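Local coordinates for protein serine proteinase inhibitor A (Sagittaria sagittifolia, PDB 3E8L) that probably inhibits trypsin and chymotrypsin at the same time through two reactive sites, as a Kunitz-type serine proteinase inhibitor of beta-trefoil fold, at residues D17-N22 with P28-Q33; L43-L46 with K52-V55; L46-C51 with K105-G110; K86-M91 with C97-S102; A119-Y122 with N126-S129. The protein carries 2 engineered substitutions. All coordinates share one frame; numbering follows the deposited sequence. Where two conformers were deposited one is given.

Contact 1 (D17-N22 with P28-Q33); sequences DAVQLN and PLYTIQ
Val-19 lays its CG1 methyl over one face of the Tyr-30 ring in a CH-pi contact, 4.0 Å from the ring centroid and shifted toward the rim, with Tyr-30 CE1 its nearest atom at 3.8 Å. At the ring's edge and in its plane sits a water molecule, which accepts a hydrogen bond from Tyr-30 OH (2.6 Å to the water oxygen) and passes one on to Ala-18 O. The hydroxyl oxygen is also an acceptor: Gln-20 N lies 2.9 Å from Tyr-30 OH, and its N-H points almost exactly at that oxygen (179°). Tyr-30 CG stands anti to the carbonyl carbon (chi1 -59°), which carries the ring toward residues 18-20 and sets the hydroxyl between Gln-20 N and the water. Tyr-30 lies on strand 30-34, which pairs with strand 179-183, bringing the two ends of this beta-trefoil together; the segment 17-22 runs up to it without regular structure, and Asp-17 makes a salt bridge to Lys-183 of strand 179-183. A phenylalanine in place of Tyr-30 could still carry the Val-19 methyl but would probably leave Gln-20 N and the water without the oxygen they share. Farther along, the Pro-28 ring crosses the Gln-20 side chain at about a right angle, its CG 3.7 Å from Gln-20 CB, while Pro-28 CD rests 3.5 Å from Leu-21 O.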
# COMPACT_ATOMS: atom_id res chain seq x y z
N ASP A 17 -16.56 11.96 16.06
CA ASP A 17 -16.20 10.62 16.50
C ASP A 17 -14.90 10.17 15.84
O ASP A 17 -14.65 10.45 14.66
CB ASP A 17 -17.31 9.62 16.19
CG ASP A 17 -18.62 9.92 16.92
OD1 ASP A 17 -18.60 10.34 18.11
OD2 ASP A 17 -19.68 9.69 16.30
N ALA A 18 -14.07 9.45 16.58
CA ALA A 18 -12.81 9.01 16.04
C ALA A 18 -13.03 8.16 14.78
O ALA A 18 -13.94 7.33 14.71
CB ALA A 18 -12.01 8.24 17.09
N VAL A 19 -12.19 8.39 13.78
CA VAL A 19 -12.27 7.64 12.55
C VAL A 19 -11.72 6.24 12.80
O VAL A 19 -10.56 6.05 13.19
CB VAL A 19 -11.51 8.36 11.43
CG1 VAL A 19 -11.40 7.46 10.18
CG2 VAL A 19 -12.21 9.68 11.10
N GLN A 20 -12.57 5.25 12.58
CA GLN A 20 -12.18 3.87 12.84
C GLN A 20 -11.44 3.22 11.68
O GLN A 20 -11.77 3.44 10.51
CB GLN A 20 -13.39 3.04 13.27
CG GLN A 20 -13.92 3.46 14.63
CD GLN A 20 -15.31 2.97 14.85
OE1 GLN A 20 -15.61 1.80 14.63
NE2 GLN A 20 -16.17 3.86 15.31
N LEU A 21 -10.44 2.42 12.02
CA LEU A 21 -9.71 1.63 11.04
C LEU A 21 -10.39 0.31 10.70
O LEU A 21 -11.18 -0.25 11.49
CB LEU A 21 -8.29 1.34 11.52
CG LEU A 21 -7.15 2.36 11.41
CD1 LEU A 21 -7.43 3.52 10.44
CD2 LEU A 21 -6.77 2.86 12.73
N ASN A 22 -10.06 -0.21 9.53
CA ASN A 22 -10.49 -1.53 9.13
C ASN A 22 -9.59 -2.62 9.71
O ASN A 22 -8.46 -2.82 9.27
CB ASN A 22 -10.56 -1.63 7.61
CG ASN A 22 -10.61 -3.07 7.14
OD1 ASN A 22 -11.01 -3.96 7.89
ND2 ASN A 22 -10.20 -3.30 5.90
N PRO A 28 -15.44 -0.26 8.91
CA PRO A 28 -16.08 1.05 8.94
C PRO A 28 -15.71 1.85 7.69
O PRO A 28 -14.60 1.73 7.17
CB PRO A 28 -15.48 1.70 10.19
CG PRO A 28 -14.68 0.59 10.88
CD PRO A 28 -14.28 -0.31 9.81
N LEU A 29 -16.65 2.65 7.20
CA LEU A 29 -16.47 3.34 5.94
C LEU A 29 -16.77 4.80 6.09
O LEU A 29 -17.65 5.19 6.86
CB LEU A 29 -17.36 2.73 4.86
CG LEU A 29 -17.07 1.32 4.37
CD1 LEU A 29 -18.21 0.84 3.47
CD2 LEU A 29 -15.74 1.27 3.64
N TYR A 30 -16.00 5.60 5.35
CA TYR A 30 -16.11 7.06 5.34
C TYR A 30 -16.02 7.55 3.91
O TYR A 30 -15.27 7.00 3.12
CB TYR A 30 -15.00 7.69 6.19
CG TYR A 30 -15.04 7.21 7.63
CD1 TYR A 30 -14.48 6.00 8.00
CD2 TYR A 30 -15.69 7.95 8.61
CE1 TYR A 30 -14.54 5.54 9.29
CE2 TYR A 30 -15.75 7.51 9.92
CZ TYR A 30 -15.18 6.31 10.26
OH TYR A 30 -15.25 5.86 11.55
N THR A 31 -16.80 8.56 3.57
CA THR A 31 -16.51 9.34 2.38
C THR A 31 -15.55 10.45 2.78
O THR A 31 -15.46 10.82 3.96
CB THR A 31 -17.79 9.89 1.71
OG1 THR A 31 -18.55 10.66 2.65
CG2 THR A 31 -18.66 8.74 1.18
N ILE A 32 -14.80 10.97 1.82
CA ILE A 32 -13.87 12.06 2.09
C ILE A 32 -14.42 13.31 1.39
O ILE A 32 -14.43 13.39 0.18
CB ILE A 32 -12.41 11.69 1.70
CG1 ILE A 32 -11.93 10.42 2.44
CG2 ILE A 32 -11.47 12.85 1.94
CD1 ILE A 32 -10.53 9.92 2.03
N GLN A 33 -14.91 14.27 2.17
CA GLN A 33 -15.55 15.45 1.62
C GLN A 33 -14.61 16.63 1.68
O GLN A 33 -13.92 16.80 2.67
CB GLN A 33 -16.83 15.78 2.39
CG GLN A 33 -18.15 15.40 1.67
CD GLN A 33 -18.45 13.89 1.71
OE1 GLN A 33 -18.08 13.20 2.66
NE2 GLN A 33 -19.13 13.38 0.68
O HOH W 1 -16.32 7.50 13.33

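Contact 2 (L43-L46 with K52-V55); sequences LSTL and KSYV
Leu-46 O takes the N-H of Tyr-54 in a short hydrogen bond, 2.6 Å from Tyr-54 N, and Leu-46 N returns the bond to Tyr-54 O at 2.8 Å. This makes Leu-46 and Tyr-54 an antiparallel hydrogen-bonded pair, with Thr-45 and Val-55 forming the non-hydrogen-bonded pair beside it. Tyr-54 O has a second, weaker contact with the CA-H of Thr-45, with CA 3.3 Å from that oxygen; Ser-44 O meets Val-55 CA in the same way. The Tyr-54 ring leaves the strand obliquely past the other carbonyl, CD2 3.6 Å from Leu-46 O, and its hydroxyl goes on to Glu-107. On the face that holds Thr-45 and Val-55, Thr-45 CB comes within 3.6 Å of Ser-53 CB. There Thr-45 OG1 stands between the backbone N and the carbonyl carbon (chi1 54°), which leaves the CG2 methyl to lie against Ser-53 as well. At the start of the segment, Leu-43 CG packs at 4.0 Å on Val-55 CG1. The N-to-C directions are 138° apart, so the two short segments are twisted away from exactly antiparallel. Strands 43-49 and 52-57 make a beta hairpin whose second strand also pairs with strand 113-119 through Ser-53 and Val-55, while Leu-43 and Val-55 pack inward on Leu-170 of strand 167-172 and on Trp-101.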
# COMPACT_ATOMS: atom_id res chain seq x y z
N LEU A 43 -14.95 12.71 -2.55
CA LEU A 43 -13.93 12.11 -3.37
C LEU A 43 -14.45 10.85 -4.06
O LEU A 43 -15.25 10.10 -3.50
CB LEU A 43 -12.71 11.82 -2.52
CG LEU A 43 -11.58 12.84 -2.64
CD1 LEU A 43 -12.09 14.26 -2.79
CD2 LEU A 43 -10.70 12.70 -1.44
N SER A 44 -13.98 10.64 -5.28
CA SER A 44 -14.50 9.59 -6.15
C SER A 44 -13.47 9.23 -7.23
O SER A 44 -12.34 9.71 -7.19
CB SER A 44 -15.83 10.05 -6.76
OG SER A 44 -16.47 8.98 -7.43
N THR A 45 -13.86 8.40 -8.20
CA THR A 45 -12.94 7.94 -9.24
C THR A 45 -13.33 8.40 -10.65
O THR A 45 -14.51 8.46 -11.00
CB THR A 45 -12.91 6.41 -9.31
OG1 THR A 45 -14.25 5.91 -9.48
CG2 THR A 45 -12.27 5.81 -8.08
N LEU A 46 -12.30 8.72 -11.44
CA LEU A 46 -12.40 8.89 -12.90
C LEU A 46 -11.53 7.84 -13.56
O LEU A 46 -10.31 7.83 -13.35
CB LEU A 46 -11.87 10.24 -13.35
CG LEU A 46 -12.67 11.52 -13.25
CD1 LEU A 46 -11.81 12.67 -13.77
CD2 LEU A 46 -13.96 11.40 -14.07
N LYS A 52 -7.09 1.11 -13.06
CA LYS A 52 -6.68 2.38 -12.45
C LYS A 52 -7.58 3.60 -12.74
O LYS A 52 -8.07 3.79 -13.85
CB LYS A 52 -5.24 2.67 -12.83
CG LYS A 52 -4.59 3.84 -12.12
CD LYS A 52 -3.13 3.99 -12.55
CE LYS A 52 -2.29 2.85 -12.02
NZ LYS A 52 -0.85 3.15 -12.25
N SER A 53 -7.76 4.43 -11.72
CA SER A 53 -8.63 5.60 -11.77
C SER A 53 -7.91 6.83 -11.23
O SER A 53 -6.93 6.70 -10.49
CB SER A 53 -9.87 5.37 -10.91
OG SER A 53 -10.81 4.53 -11.54
N TYR A 54 -8.40 8.03 -11.59
CA TYR A 54 -7.93 9.24 -10.91
C TYR A 54 -8.82 9.48 -9.71
O TYR A 54 -10.05 9.36 -9.84
CB TYR A 54 -8.01 10.47 -11.82
CG TYR A 54 -7.12 10.43 -13.03
CD1 TYR A 54 -5.80 10.83 -12.95
CD2 TYR A 54 -7.61 10.03 -14.27
CE1 TYR A 54 -4.98 10.83 -14.05
CE2 TYR A 54 -6.79 10.01 -15.40
CZ TYR A 54 -5.46 10.42 -15.28
OH TYR A 54 -4.62 10.42 -16.37
N VAL A 55 -8.21 9.80 -8.57
CA VAL A 55 -8.94 10.36 -7.43
C VAL A 55 -9.29 11.82 -7.74
O VAL A 55 -8.41 12.67 -7.94
CB VAL A 55 -8.12 10.29 -6.12
CG1 VAL A 55 -8.98 10.76 -4.94
CG2 VAL A 55 -7.62 8.89 -5.87

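Contact 3 (L46-C51 with K105-G110); sequences LRKDAC and KSETNG. Engineered in segment 46-51: Arg-47 (natural residue His).
Lys-48, whose ammonium group reaches Glu-107, belongs to a classic beta bulge: both Lys-48 and Asp-49 face Lys-52 on the partner strand, so strand 43-49 carries an extra residue just before its hairpin turn. From this bulge the lysine spans to the short strand 107-108 and makes one salt bridge, with Lys-48 NZ 2.9 Å from Glu-107 OE2. The two side chains come from opposite directions. Lys-48 sets out with CG anti to the backbone N (chi1 -179°), runs nearly straight, and bends at the last torsion to bring NZ round to the acid. Glu-107 CG is wedged between the backbone N and the carbonyl carbon (chi1 53°), and from there the chain extends toward the lysine. The ammonium does not lie in the plane of the carboxylate; it meets OE2 from above, 36° out of that plane. Glu-107 OE1 has its own partner, the hydroxyl of Tyr-54, so both carboxylate oxygens are engaged and the rotation of the group is restrained. Near the turn, Ala-50 N makes a weak hydrogen bond to Asp-49 OD1, and Cys-51 beyond it is joined to Cys-97 by a disulfide. Arg-47, an engineered residue, points elsewhere and packs on a polar side chain of another protein chain. With so little surface involved and Lys-48 exposed, water probably screens much of the attraction; the positive ammonium and the tyrosine hydroxyl together would nevertheless be expected to favour the ionised form of Glu-107.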
# COMPACT_ATOMS: atom_id res chain seq x y z
N LEU A 46 -12.30 8.72 -11.44
CA LEU A 46 -12.40 8.89 -12.90
C LEU A 46 -11.53 7.84 -13.56
O LEU A 46 -10.31 7.83 -13.35
CB LEU A 46 -11.87 10.24 -13.35
CG LEU A 46 -12.67 11.52 -13.25
CD1 LEU A 46 -11.81 12.67 -13.77
CD2 LEU A 46 -13.96 11.40 -14.07
N ARG A 47 -12.12 6.98 -14.38
CA ARG A 47 -11.32 5.99 -15.07
C ARG A 47 -10.08 6.60 -15.76
O ARG A 47 -10.17 7.61 -16.46
CB ARG A 47 -12.16 5.17 -16.07
CG ARG A 47 -13.13 4.21 -15.39
CD ARG A 47 -13.56 3.06 -16.29
NE ARG A 47 -14.72 2.35 -15.74
CZ ARG A 47 -15.98 2.53 -16.13
NH1 ARG A 47 -16.96 1.84 -15.55
NH2 ARG A 47 -16.28 3.40 -17.09
N LYS A 48 -8.94 5.98 -15.52
CA LYS A 48 -7.72 6.26 -16.24
C LYS A 48 -7.42 5.10 -17.20
O LYS A 48 -7.47 5.27 -18.41
CB LYS A 48 -6.58 6.44 -15.24
CG LYS A 48 -5.24 6.75 -15.83
CD LYS A 48 -4.26 7.12 -14.72
CE LYS A 48 -2.82 6.80 -15.13
NZ LYS A 48 -2.30 7.76 -16.12
N ASP A 49 -7.14 3.92 -16.65
CA ASP A 49 -6.69 2.78 -17.41
C ASP A 49 -6.67 1.54 -16.55
O ASP A 49 -6.41 1.60 -15.37
CB ASP A 49 -5.27 3.02 -17.94
CG ASP A 49 -4.84 1.98 -18.96
OD1 ASP A 49 -5.70 1.28 -19.58
OD2 ASP A 49 -3.61 1.87 -19.15
N ALA A 50 -6.92 0.40 -17.20
CA ALA A 50 -6.94 -0.91 -16.58
C ALA A 50 -7.78 -0.89 -15.32
O ALA A 50 -8.94 -0.49 -15.35
CB ALA A 50 -5.54 -1.38 -16.28
N CYS A 51 -7.19 -1.32 -14.22
CA CYS A 51 -7.87 -1.26 -12.95
C CYS A 51 -7.60 0.12 -12.30
O CYS A 51 -7.89 0.29 -11.13
CB CYS A 51 -7.42 -2.45 -12.04
SG CYS A 51 -7.11 -4.12 -12.83
N LYS A 105 2.77 8.35 -11.09
CA LYS A 105 3.77 8.90 -12.00
C LYS A 105 3.27 10.27 -12.47
O LYS A 105 2.08 10.44 -12.75
CB LYS A 105 3.89 7.94 -13.18
CG LYS A 105 4.76 8.37 -14.33
CD LYS A 105 4.99 7.18 -15.27
CE LYS A 105 6.18 7.40 -16.18
NZ LYS A 105 6.67 6.11 -16.73
N SER A 106 4.15 11.27 -12.53
CA SER A 106 3.71 12.54 -13.07
C SER A 106 3.35 12.47 -14.57
O SER A 106 3.93 11.69 -15.32
CB SER A 106 4.71 13.67 -12.79
OG SER A 106 5.87 13.49 -13.55
N GLU A 107 2.37 13.26 -14.96
CA GLU A 107 1.83 13.22 -16.30
C GLU A 107 1.34 14.63 -16.65
O GLU A 107 1.22 15.50 -15.78
CB GLU A 107 0.68 12.19 -16.39
CG GLU A 107 -0.44 12.37 -15.34
CD GLU A 107 -1.68 11.53 -15.61
OE1 GLU A 107 -2.60 12.02 -16.30
OE2 GLU A 107 -1.78 10.40 -15.11
N THR A 108 1.07 14.86 -17.92
CA THR A 108 0.46 16.09 -18.37
C THR A 108 -0.91 15.79 -18.90
O THR A 108 -1.08 14.87 -19.69
CB THR A 108 1.30 16.74 -19.45
OG1 THR A 108 2.63 16.89 -18.95
CG2 THR A 108 0.73 18.11 -19.80
N ASN A 109 -1.89 16.57 -18.45
CA ASN A 109 -3.30 16.29 -18.71
C ASN A 109 -4.09 17.58 -18.53
O ASN A 109 -4.16 18.13 -17.42
CB ASN A 109 -3.78 15.24 -17.70
CG ASN A 109 -5.10 14.60 -18.08
OD1 ASN A 109 -5.41 13.51 -17.59
ND2 ASN A 109 -5.89 15.25 -18.93
N GLY A 110 -4.69 18.07 -19.60
CA GLY A 110 -5.44 19.32 -19.55
C GLY A 110 -4.49 20.50 -19.51
O GLY A 110 -4.84 21.57 -19.03

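Contact 4 (K86-M91 with C97-S102); sequences KFSFSM and CDTAWS. With SO4 (sulfate ion), chain I.
An aromatic cluster of Phe-87, Phe-89 and Trp-101, all three buried, joins strand 84-89 of the beta-trefoil to the segment 97-102, which runs into strand 101-103. Phe-87 CB lies over the five-membered ring of Trp-101, 3.6 Å from its centroid, and the edge of the phenyl turns toward the face of the six-membered ring in an edge-to-face pair, planes 59° apart. Beyond it the indole NE1 comes over one face of the Phe-89 ring, 3.3 Å from Phe-89 CE2. Trp-101 N gives its N-H to Phe-87 O at 2.8 Å. Thr-99 OG1 stands between the backbone N and the carbonyl carbon (chi1 62°), which turns it to donate to a lone pair of Phe-89 O in the carbonyl plane, 2.7 Å away. At the outer end Lys-86 NZ binds O1 of a sulfate, probably from the crystallisation liquor, at 3.2 Å. An alanine instead of Trp-101 would probably open a gap between the two phenylalanine rings and leave both without their shared neighbour. Around the cluster, Phe-131 of strand 130-135 meets Phe-87 and Trp-101, Val-67 touches both phenylalanines, and Ala-119 of strand 113-119 packs on the indole.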
# COMPACT_ATOMS: atom_id res chain seq x y z
N LYS A 86 -3.24 3.02 4.53
CA LYS A 86 -3.69 2.64 3.20
C LYS A 86 -5.14 3.11 3.07
O LYS A 86 -5.96 2.83 3.95
CB LYS A 86 -3.58 1.13 3.08
CG LYS A 86 -4.04 0.49 1.77
CD LYS A 86 -3.42 -0.93 1.73
CE LYS A 86 -4.24 -1.92 0.95
NZ LYS A 86 -3.96 -3.32 1.39
N PHE A 87 -5.44 3.84 1.99
CA PHE A 87 -6.80 4.30 1.67
C PHE A 87 -7.37 3.39 0.58
O PHE A 87 -6.70 3.18 -0.43
CB PHE A 87 -6.78 5.74 1.16
CG PHE A 87 -6.62 6.79 2.24
CD1 PHE A 87 -5.92 6.52 3.42
CD2 PHE A 87 -7.15 8.07 2.05
CE1 PHE A 87 -5.77 7.51 4.40
CE2 PHE A 87 -7.00 9.05 3.01
CZ PHE A 87 -6.32 8.78 4.19
N SER A 88 -8.58 2.88 0.75
CA SER A 88 -9.16 1.96 -0.22
C SER A 88 -10.64 2.26 -0.41
O SER A 88 -11.42 2.27 0.54
CB SER A 88 -8.97 0.52 0.22
OG SER A 88 -7.60 0.13 0.17
N PHE A 89 -11.03 2.52 -1.64
CA PHE A 89 -12.41 2.73 -1.95
C PHE A 89 -13.21 1.43 -1.81
O PHE A 89 -12.74 0.35 -2.15
CB PHE A 89 -12.57 3.25 -3.38
CG PHE A 89 -12.24 4.71 -3.54
CD1 PHE A 89 -12.88 5.68 -2.76
CD2 PHE A 89 -11.33 5.11 -4.50
CE1 PHE A 89 -12.58 7.05 -2.93
CE2 PHE A 89 -11.03 6.46 -4.69
CZ PHE A 89 -11.65 7.44 -3.91
N SER A 90 -14.43 1.56 -1.30
CA SER A 90 -15.34 0.43 -1.24
C SER A 90 -16.25 0.58 -2.43
O SER A 90 -17.19 1.37 -2.42
CB SER A 90 -16.15 0.46 0.06
OG SER A 90 -16.88 -0.74 0.21
N MET A 91 -15.92 -0.15 -3.49
CA MET A 91 -16.60 0.01 -4.78
C MET A 91 -16.57 -1.30 -5.53
O MET A 91 -15.64 -2.09 -5.35
CB MET A 91 -15.93 1.12 -5.59
CG MET A 91 -14.44 0.88 -5.89
SD MET A 91 -13.68 2.15 -6.90
CE MET A 91 -14.76 2.16 -8.34
N CYS A 97 -8.55 -6.54 -9.65
CA CYS A 97 -8.20 -5.19 -9.27
C CYS A 97 -8.42 -4.88 -7.78
O CYS A 97 -9.40 -5.28 -7.22
CB CYS A 97 -9.02 -4.20 -10.12
SG CYS A 97 -8.67 -4.21 -11.88
N ASP A 98 -7.48 -4.16 -7.16
CA ASP A 98 -7.72 -3.56 -5.87
C ASP A 98 -8.16 -2.12 -6.07
O ASP A 98 -8.37 -1.68 -7.19
CB ASP A 98 -6.50 -3.68 -4.94
CG ASP A 98 -5.28 -2.96 -5.48
OD1 ASP A 98 -5.40 -1.80 -5.90
OD2 ASP A 98 -4.19 -3.57 -5.46
N THR A 99 -8.31 -1.40 -4.97
CA THR A 99 -8.87 -0.06 -4.97
C THR A 99 -8.04 0.87 -4.05
O THR A 99 -8.50 1.94 -3.65
CB THR A 99 -10.36 -0.07 -4.50
OG1 THR A 99 -10.43 -0.55 -3.16
CG2 THR A 99 -11.23 -0.95 -5.38
N ALA A 100 -6.82 0.45 -3.71
CA ALA A 100 -5.97 1.24 -2.82
C ALA A 100 -5.47 2.50 -3.55
O ALA A 100 -5.25 2.47 -4.76
CB ALA A 100 -4.82 0.41 -2.30
N TRP A 101 -5.31 3.59 -2.81
CA TRP A 101 -4.82 4.83 -3.38
C TRP A 101 -3.33 4.75 -3.57
O TRP A 101 -2.65 4.06 -2.80
CB TRP A 101 -5.09 5.99 -2.43
CG TRP A 101 -6.48 6.43 -2.31
CD1 TRP A 101 -7.61 5.70 -2.59
CD2 TRP A 101 -6.93 7.70 -1.82
NE1 TRP A 101 -8.73 6.46 -2.34
CE2 TRP A 101 -8.34 7.69 -1.86
CE3 TRP A 101 -6.29 8.86 -1.38
CZ2 TRP A 101 -9.10 8.78 -1.46
CZ3 TRP A 101 -7.05 9.93 -0.98
CH2 TRP A 101 -8.43 9.89 -1.03
N SER A 102 -2.80 5.48 -4.55
CA SER A 102 -1.36 5.75 -4.54
C SER A 102 -0.87 6.97 -5.30
O SER A 102 -1.61 7.57 -6.08
CB SER A 102 -0.54 4.50 -4.92
OG SER A 102 -0.84 4.07 -6.20
S SO4 I . -1.69 -3.18 4.68
O1 SO4 I . -1.48 -3.77 3.36
O2 SO4 I . -2.94 -3.68 5.26
O3 SO4 I . -0.56 -3.49 5.56
O4 SO4 I . -1.81 -1.73 4.57

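Contact 5 (A119-Y122 with N126-S129); sequences AGDY and NNFS
Asp-121 and Asn-127 supply the one hydrogen bond between the two segments, from Asn-127 ND2 to Asp-121 OD2 at 2.7 Å with an N-H...O angle of 156°. The acceptor lies close to the amide plane of Asn-127, but the amide nitrogen meets the carboxylate from above its plane, 39° out of it, and the two flat groups are turned 51° against each other. With CG anti to its carbonyl carbon, Asn-127 holds its amide over the acid. The second oxygen of the same acid works locally: Asp-121 OD1 accepts the N-H of Tyr-122, with that N at 3.0 Å, so the carboxylate is tied at both oxygens. Both segments belong to the loop that joins strands 113-119 and 130-135 of the beta-trefoil, and the side-chain bond draws the two arms of this loop together. Backbone bonds join each arm to the segment 97-102: Gly-120 with Ala-100, and Ser-129 with Trp-101. The aromatic contacts are made elsewhere. The Tyr-122 ring leads away to lie on Ala-50 and Cys-51 and makes a cation-pi contact with a basic side chain of another protein chain, while Phe-128 receives Lys-86 in a second cation-pi contact.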
# COMPACT_ATOMS: atom_id res chain seq x y z
N ALA A 119 -6.14 5.47 -7.82
CA ALA A 119 -6.72 4.45 -6.99
C ALA A 119 -6.90 3.21 -7.81
O ALA A 119 -7.50 3.25 -8.89
CB ALA A 119 -8.06 4.90 -6.44
N GLY A 120 -6.42 2.09 -7.29
CA GLY A 120 -6.63 0.81 -7.92
C GLY A 120 -5.47 0.41 -8.79
O GLY A 120 -4.83 1.26 -9.42
N ASP A 121 -5.20 -0.88 -8.83
CA ASP A 121 -4.19 -1.46 -9.73
C ASP A 121 -4.38 -2.96 -9.67
O ASP A 121 -5.14 -3.47 -8.83
CB ASP A 121 -2.77 -1.08 -9.26
CG ASP A 121 -1.77 -0.95 -10.41
OD1 ASP A 121 -2.02 -1.40 -11.54
OD2 ASP A 121 -0.68 -0.38 -10.15
N TYR A 122 -3.73 -3.69 -10.57
CA TYR A 122 -3.75 -5.14 -10.52
C TYR A 122 -3.34 -5.57 -9.12
O TYR A 122 -2.29 -5.16 -8.62
CB TYR A 122 -2.77 -5.67 -11.55
CG TYR A 122 -3.19 -5.42 -12.98
CD1 TYR A 122 -4.35 -6.01 -13.50
CD2 TYR A 122 -2.43 -4.61 -13.82
CE1 TYR A 122 -4.74 -5.81 -14.80
CE2 TYR A 122 -2.81 -4.40 -15.16
CZ TYR A 122 -3.98 -5.00 -15.63
OH TYR A 122 -4.40 -4.82 -16.92
N ASN A 126 0.60 -5.25 -5.84
CA ASN A 126 0.54 -4.82 -4.47
C ASN A 126 0.91 -3.34 -4.28
O ASN A 126 1.57 -2.98 -3.30
CB ASN A 126 1.44 -5.71 -3.61
CG ASN A 126 1.03 -5.69 -2.18
OD1 ASN A 126 -0.13 -6.00 -1.85
ND2 ASN A 126 1.96 -5.30 -1.28
N ASN A 127 0.48 -2.49 -5.21
CA ASN A 127 0.81 -1.06 -5.18
C ASN A 127 -0.14 -0.27 -4.29
O ASN A 127 -1.36 -0.44 -4.35
CB ASN A 127 0.77 -0.44 -6.58
CG ASN A 127 1.86 -0.96 -7.49
OD1 ASN A 127 2.89 -1.44 -7.03
ND2 ASN A 127 1.62 -0.89 -8.79
N PHE A 128 0.43 0.56 -3.43
CA PHE A 128 -0.37 1.52 -2.71
C PHE A 128 0.57 2.47 -2.04
O PHE A 128 1.73 2.15 -1.80
CB PHE A 128 -1.31 0.87 -1.70
CG PHE A 128 -0.61 0.10 -0.64
CD1 PHE A 128 -0.18 -1.21 -0.86
CD2 PHE A 128 -0.39 0.66 0.61
CE1 PHE A 128 0.48 -1.93 0.14
CE2 PHE A 128 0.26 -0.07 1.61
CZ PHE A 128 0.70 -1.35 1.37
N SER A 129 0.07 3.66 -1.75
CA SER A 129 0.84 4.60 -0.98
C SER A 129 0.22 4.73 0.40
O SER A 129 -0.81 4.12 0.71
CB SER A 129 0.94 5.92 -1.73
OG SER A 129 1.52 5.67 -3.01

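In the fold
The closest of the five are contacts 4 and 5, centres about 7 Å apart, where two probable backbone hydrogen bonds join them, Ala-100 O to Gly-120 N at 2.8 Å being the shorter. Contacts 2 and 3 share Leu-46, about 9 Å between centres, and Tyr-54 OH ties them at 2.6 Å from Glu-107 OE1. The Cys-51 to Cys-97 disulfide links contact 3 to contact 4. Contact 4 also touches contacts 1 and 2: Ile-32 and Leu-43 both pack on Trp-101. Contacts 1 and 3 lie farthest apart, centres about 26 Å. Residues of contacts 1, 3, 4 and 5 touch another protein chain, whereas contact 2 touches none.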